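PDB 3DRF: oligopeptide-binding protein oppA from Lactococcus lactis, which captures oligopeptides in a voluminous cavity, closing round them like a Venus fly-trap, and serves the OppABCDF ABC transporter in peptide uptake. Local coordinates for residues T115-D118 / Y119-T122. Sequence-based numbering, arbitrary orientation.
Sequences TAKD and YEFT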
loop_
_atom_site.group_PDB
_atom_site.type_symbol
_atom_site.label_atom_id
_atom_site.label_comp_id
_atom_site.label_asym_id
_atom_site.label_seq_id
_atom_site.Cartn_x
_atom_site.Cartn_y
_atom_site.Cartn_z
ATOM N N THR A 115 -12.190 18.657 14.866
ATOM C CA THR A 115 -13.630 18.831 14.659
ATOM C C THR A 115 -14.180 17.979 13.529
ATOM O O THR A 115 -13.476 17.410 12.742
ATOM C CB THR A 115 -13.953 20.341 14.274
ATOM O OG1 THR A 115 -13.450 20.608 12.966
ATOM C CG2 THR A 115 -13.360 21.314 15.349
ATOM N N ALA A 116 -15.495 17.980 13.422
ATOM C CA ALA A 116 -16.240 17.271 12.350
ATOM C C ALA A 116 -15.708 17.709 10.958
ATOM O O ALA A 116 -15.503 16.877 10.080
ATOM C CB ALA A 116 -17.771 17.589 12.493
ATOM N N LYS A 117 -15.487 19.005 10.777
ATOM C CA LYS A 117 -14.960 19.499 9.508
ATOM C C LYS A 117 -13.558 18.927 9.131
ATOM O O LYS A 117 -13.297 18.690 7.992
ATOM C CB LYS A 117 -14.899 21.042 9.549
ATOM C CG LYS A 117 -14.238 21.724 8.305
ATOM C CD LYS A 117 -14.959 21.329 6.971
ATOM C CE LYS A 117 -14.250 22.079 5.783
ATOM N NZ LYS A 117 -14.943 21.648 4.491
ATOM N N ASP A 118 -12.700 18.692 10.140
ATOM C CA ASP A 118 -11.370 18.059 9.899
ATOM C C ASP A 118 -11.502 16.657 9.278
ATOM O O ASP A 118 -10.697 16.250 8.545
ATOM C CB ASP A 118 -10.586 17.999 11.222
ATOM C CG ASP A 118 -10.231 19.381 11.771
ATOM O OD1 ASP A 118 -10.133 20.306 10.988
ATOM O OD2 ASP A 118 -10.096 19.470 12.951
ATOM N N TYR A 119 -12.532 15.942 9.717
ATOM C CA TYR A 119 -12.806 14.600 9.137
ATOM C C TYR A 119 -13.320 14.655 7.673
ATOM O O TYR A 119 -12.845 13.975 6.837
ATOM C CB TYR A 119 -13.790 13.869 10.071
ATOM C CG TYR A 119 -14.077 12.469 9.543
ATOM C CD1 TYR A 119 -13.065 11.480 9.449
ATOM C CD2 TYR A 119 -15.335 12.156 9.077
ATOM C CE1 TYR A 119 -13.349 10.204 8.931
ATOM C CE2 TYR A 119 -15.629 10.888 8.561
ATOM C CZ TYR A 119 -14.626 9.931 8.477
ATOM O OH TYR A 119 -14.919 8.670 7.963
ATOM N N GLU A 120 -14.312 15.503 7.440
ATOM C CA GLU A 120 -14.796 15.738 6.073
ATOM C C GLU A 120 -13.657 16.253 5.174
ATOM O O GLU A 120 -13.571 15.890 4.025
ATOM C CB GLU A 120 -15.993 16.749 6.125
ATOM C CG GLU A 120 -16.548 17.060 4.717
ATOM C CD GLU A 120 -15.798 18.179 3.949
ATOM O OE1 GLU A 120 -14.996 18.876 4.510
ATOM O OE2 GLU A 120 -16.123 18.279 2.758
ATOM N N PHE A 121 -12.771 17.080 5.733
ATOM C CA PHE A 121 -11.699 17.662 4.884
ATOM C C PHE A 121 -10.740 16.588 4.303
ATOM O O PHE A 121 -10.325 16.729 3.197
ATOM C CB PHE A 121 -10.927 18.778 5.653
ATOM C CG PHE A 121 -9.985 19.560 4.767
ATOM C CD1 PHE A 121 -8.663 19.702 5.120
ATOM C CD2 PHE A 121 -10.429 20.129 3.589
ATOM C CE1 PHE A 121 -7.801 20.415 4.330
ATOM C CE2 PHE A 121 -9.534 20.879 2.758
ATOM C CZ PHE A 121 -8.231 20.977 3.149
ATOM N N THR A 122 -10.494 15.507 5.060
ATOM C CA THR A 122 -9.748 14.331 4.517
ATOM C C THR A 122 -10.365 13.896 3.136
ATOM O O THR A 122 -9.672 13.653 2.190
ATOM C CB THR A 122 -9.895 13.181 5.489
ATOM O OG1 THR A 122 -9.205 13.573 6.721
ATOM C CG2 THR A 122 -9.256 11.898 4.902
#
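E120 N donates to A116 O at 3.2 Å, almost straight, and F121 N reaches K117 O at 2.8 Å, two i to i+4 bonds that set the first turn of helix 116-127, whereas Y119 N makes weak bonds to T115 O and A116 O. Within this same turn K117 and E120, three residues apart, run side by side in the same direction. Both leave the helix with CG anti to the backbone N (chi1 175° in K117), and a single bend at chi2 in each brings K117 NZ within 2.8 Å of E120 OE1, a salt bridge in which the ammonium comes to the oxygen from above the carboxylate plane (38° out of it). The lysine's CD also lies alongside, 3.5 Å from the same E120 OE1. NZ has a second anionic partner in E124, and the ring of Y197 meets K117 in a cation-pi contact and the F121 ring edge-to-face. An alanine in place of K117 would probably leave the E120 and E124 carboxylates without their shared counter-charge and free the E120 end to turn.

T115 is the N-cap and forms a capping box with D118: T115 N gives a good bond of 3.0 Å to D118 OD2, approaching from above the carboxylate plane, and D118 N returns a weak one to T115 OG1. W108 NE1 also bonds D118 OD2, while the backbone N of Y197 takes D118 OD1, so both carboxylate oxygens are satisfied. Farther along, F121 CB rests 3.3 Å from K117 O.

A116 and Y119 pack on strand 170-174, which sets the capped start of the helix against a four-stranded antiparallel sheet, and E120 touches I157 and F162. The helix start is thus tied at its first turn by the box, and its buried E120 is paired with a lysine, which probably favours the ionised carboxylate.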